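Local coordinates for protein putative hexose oxidase (Nonomuraea sp. ATCC 39727, PDB 5AWV) that probably oxidises a sugar group of glycopeptide antibiotics such as teicoplanin, using a covalently bound FAD cofactor, at residues P247-T252 with P345-W350. Residues are numbered along the deposited sequence; the frame is centred on the assembly and turned at random.
Sequences PATLLT and PIEQRW
Leu-250 and Gln-348 exchange two backbone hydrogen bonds, Leu-250 N to Gln-348 O (2.8 Å) and Gln-348 N to Leu-250 O (2.7 Å), and Thr-252 and Ile-346 repeat the pattern, pairing strands 249-252 and 346-349 antiparallel with their axes at 149°. Beyond the last bridge, Trp-350 N still reaches Ala-248 O at 3.0 Å. On the face carrying Thr-249, Leu-251 and Glu-347, the Thr-249 hydroxyl OG1 donates to Glu-347 OE1 (2.9 Å), meeting the carboxylate on its anti side and somewhat off its plane. The glutamate is fully extended, with CG anti to the backbone N (chi1 -176°), which carries the carboxylate diagonally across to the threonine. Leu-251 CD1 lies alongside Pro-345 CB (4.0 Å). The two strands form one margin of the seven-stranded antiparallel sheet, which in this FAD-linked oxidoreductase family probably belongs to the substrate-binding domain: 340-349 is its outermost strand within the chain, while 249-257 is bonded on its other side to strand 309-316, as by Leu-251 with Val-315. On the face of Leu-250, Thr-252 and Gln-348, the glutamine crosses the threonine at about a right angle, and its NE2 donates to Thr-252 OG1 (3.0 Å) with a bent N-H...O angle of 145°. Leu-250 CD1 meets the edge of the Trp-350 indole at CE3 (4.1 Å), near the ring plane, and Pro-247 CD approaches CZ3 of the same ring; Tyr-139 adds an edge-to-face ring contact. At the C-terminal end of strand 346-349, Arg-349 NE and Trp-350 O both hydrogen-bond the side chain of Asn-44 of the second subunit.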
ATOM      1  N   PRO A 247      17.071  -3.923  10.867  1.00 18.87           N
ATOM      2  CA  PRO A 247      18.070  -4.864  11.302  1.00 18.72           C
ATOM      3  C   PRO A 247      19.169  -4.991  10.211  1.00 17.16           C
ATOM      4  O   PRO A 247      18.828  -5.027   9.011  1.00 19.56           O
ATOM      5  CB  PRO A 247      17.310  -6.203  11.393  1.00 19.18           C
ATOM      6  CG  PRO A 247      15.995  -5.941  10.872  1.00 21.63           C
ATOM      7  CD  PRO A 247      15.735  -4.497  10.735  1.00 17.88           C
ATOM      8  N   ALA A 248      20.418  -5.108  10.630  1.00 17.11           N
ATOM      9  CA  ALA A 248      21.503  -5.396   9.698  1.00 18.67           C
ATOM     10  C   ALA A 248      21.284  -6.698   8.943  1.00 18.17           C
ATOM     11  O   ALA A 248      21.481  -6.762   7.715  1.00 18.36           O
ATOM     12  CB  ALA A 248      22.800  -5.467  10.450  1.00 22.12           C
ATOM     13  N   THR A 249      20.778  -7.721   9.669  1.00 17.83           N
ATOM     14  CA  THR A 249      20.546  -9.038   9.120  1.00 17.15           C
ATOM     15  C   THR A 249      19.323  -9.698   9.730  1.00 16.45           C
ATOM     16  O   THR A 249      18.921  -9.345  10.838  1.00 16.18           O
ATOM     17  CB  THR A 249      21.734  -9.993   9.348  1.00 22.10           C
ATOM     18  OG1 THR A 249      21.898 -10.154  10.710  1.00 21.85           O
ATOM     19  CG2 THR A 249      23.043  -9.439   8.817  1.00 22.52           C
ATOM     20  N   LEU A 250      18.729 -10.589   8.926  1.00 17.10           N
ATOM     21  CA  LEU A 250      17.587 -11.391   9.294  1.00 19.55           C
ATOM     22  C   LEU A 250      17.976 -12.861   9.243  1.00 20.22           C
ATOM     23  O   LEU A 250      18.731 -13.281   8.324  1.00 21.22           O
ATOM     24  CB  LEU A 250      16.449 -11.145   8.307  1.00 18.68           C
ATOM     25  CG  LEU A 250      15.931  -9.696   8.305  1.00 21.05           C
ATOM     26  CD1 LEU A 250      15.118  -9.466   7.027  1.00 26.55           C
ATOM     27  CD2 LEU A 250      15.057  -9.378   9.512  1.00 21.33           C
ATOM     28  N   LEU A 251      17.498 -13.614  10.208  1.00 16.85           N
ATOM     29  CA  LEU A 251      17.446 -15.057  10.048  1.00 20.20           C
ATOM     30  C   LEU A 251      16.120 -15.475   9.440  1.00 19.30           C
ATOM     31  O   LEU A 251      15.034 -15.102   9.908  1.00 17.55           O
ATOM     32  CB  LEU A 251      17.705 -15.676  11.440  1.00 24.68           C
ATOM     33  CG  LEU A 251      18.313 -17.040  11.663  1.00 35.41           C
ATOM     34  CD1 LEU A 251      19.640 -17.204  10.905  1.00 40.31           C
ATOM     35  CD2 LEU A 251      18.528 -17.228  13.178  1.00 36.94           C
ATOM     36  N   THR A 252      16.188 -16.222   8.368  1.00 17.19           N
ATOM     37  CA  THR A 252      15.016 -16.621   7.612  1.00 19.48           C
ATOM     38  C   THR A 252      14.895 -18.149   7.415  1.00 19.97           C
ATOM     39  O   THR A 252      15.899 -18.858   7.321  1.00 19.90           O
ATOM     40  CB  THR A 252      14.995 -15.945   6.242  1.00 20.51           C
ATOM     41  OG1 THR A 252      16.104 -16.413   5.453  1.00 25.40           O
ATOM     42  CG2 THR A 252      15.105 -14.367   6.388  1.00 21.53           C
ATOM     43  N   PRO A 345      18.033 -22.660   8.677  1.00 25.83           N
ATOM     44  CA  PRO A 345      17.874 -21.198   8.450  1.00 25.72           C
ATOM     45  C   PRO A 345      19.080 -20.536   7.717  1.00 27.18           C
ATOM     46  O   PRO A 345      20.199 -20.979   7.868  1.00 26.47           O
ATOM     47  CB  PRO A 345      17.777 -20.613   9.854  1.00 25.37           C
ATOM     48  CG  PRO A 345      18.019 -21.722  10.797  1.00 30.77           C
ATOM     49  CD  PRO A 345      18.273 -23.007  10.083  1.00 27.45           C
ATOM     50  N   ILE A 346      18.812 -19.430   7.034  1.00 23.85           N
ATOM     51  CA  ILE A 346      19.792 -18.650   6.315  1.00 26.89           C
ATOM     52  C   ILE A 346      19.815 -17.239   6.917  1.00 25.95           C
ATOM     53  O   ILE A 346      18.762 -16.659   7.200  1.00 25.50           O
ATOM     54  CB  ILE A 346      19.357 -18.653   4.851  1.00 30.83           C
ATOM     55  CG1 ILE A 346      19.504 -20.073   4.285  1.00 39.81           C
ATOM     56  CG2 ILE A 346      20.202 -17.731   4.020  1.00 35.55           C
ATOM     57  CD1 ILE A 346      18.881 -20.264   2.901  1.00 43.21           C
ATOM     58  N   GLU A 347      20.989 -16.680   7.120  1.00 25.80           N
ATOM     59  CA  GLU A 347      21.123 -15.291   7.552  1.00 30.34           C
ATOM     60  C   GLU A 347      21.214 -14.405   6.317  1.00 30.06           C
ATOM     61  O   GLU A 347      21.981 -14.710   5.409  1.00 31.52           O
ATOM     62  CB  GLU A 347      22.310 -15.119   8.472  1.00 33.31           C
ATOM     63  CG  GLU A 347      22.423 -13.723   9.026  1.00 38.02           C
ATOM     64  CD  GLU A 347      23.339 -13.615  10.226  1.00 46.33           C
ATOM     65  OE1 GLU A 347      23.556 -12.486  10.721  1.00 46.14           O
ATOM     66  OE2 GLU A 347      23.835 -14.652  10.687  1.00 48.02           O
ATOM     67  N   GLN A 348      20.321 -13.433   6.182  1.00 25.71           N
ATOM     68  CA  GLN A 348      20.330 -12.513   5.001  1.00 26.97           C
ATOM     69  C   GLN A 348      20.500 -11.070   5.420  1.00 22.47           C
ATOM     70  O   GLN A 348      19.917 -10.654   6.392  1.00 18.43           O
ATOM     71  CB  GLN A 348      18.991 -12.592   4.297  1.00 34.17           C
ATOM     72  CG  GLN A 348      18.598 -14.012   3.986  1.00 40.99           C
ATOM     73  CD  GLN A 348      17.588 -14.069   2.886  1.00 43.25           C
ATOM     74  OE1 GLN A 348      17.888 -13.704   1.761  1.00 58.55           O
ATOM     75  NE2 GLN A 348      16.400 -14.503   3.193  1.00 40.21           N
ATOM     76  N   ARG A 349      21.238 -10.290   4.634  1.00 21.02           N
ATOM     77  CA  ARG A 349      21.414  -8.905   4.916  1.00 20.32           C
ATOM     78  C   ARG A 349      20.143  -8.133   4.500  1.00 17.38           C
ATOM     79  O   ARG A 349      19.468  -8.510   3.566  1.00 16.35           O
ATOM     80  CB  ARG A 349      22.594  -8.325   4.142  1.00 24.87           C
ATOM     81  CG  ARG A 349      23.945  -9.004   4.359  1.00 26.35           C
ATOM     82  CD  ARG A 349      25.017  -8.141   3.652  1.00 28.45           C
ATOM     83  NE  ARG A 349      24.768  -7.941   2.207  1.00 27.86           N
ATOM     84  CZ  ARG A 349      25.079  -8.801   1.241  1.00 26.78           C
ATOM     85  NH1 ARG A 349      25.618  -9.987   1.510  1.00 29.49           N
ATOM     86  NH2 ARG A 349      24.771  -8.522  -0.004  1.00 26.71           N
ATOM     87  N   TRP A 350      19.902  -7.030   5.161  1.00 17.52           N
ATOM     88  CA  TRP A 350      18.816  -6.158   4.802  1.00 19.75           C
ATOM     89  C   TRP A 350      18.971  -5.672   3.358  1.00 19.35           C
ATOM     90  O   TRP A 350      20.062  -5.220   2.940  1.00 20.08           O
ATOM     91  CB  TRP A 350      18.806  -4.980   5.747  1.00 20.20           C
ATOM     92  CG  TRP A 350      17.656  -4.078   5.550  1.00 19.44           C
ATOM     93  CD1 TRP A 350      17.630  -2.810   4.954  1.00 18.75           C
ATOM     94  CD2 TRP A 350      16.356  -4.357   5.955  1.00 20.59           C
ATOM     95  NE1 TRP A 350      16.346  -2.293   4.992  1.00 20.90           N
ATOM     96  CE2 TRP A 350      15.535  -3.249   5.552  1.00 21.61           C
ATOM     97  CE3 TRP A 350      15.761  -5.479   6.515  1.00 22.66           C
ATOM     98  CZ2 TRP A 350      14.170  -3.217   5.778  1.00 25.95           C
ATOM     99  CZ3 TRP A 350      14.388  -5.432   6.760  1.00 24.55           C
ATOM    100  CH2 TRP A 350      13.613  -4.332   6.372  1.00 26.70           C
TER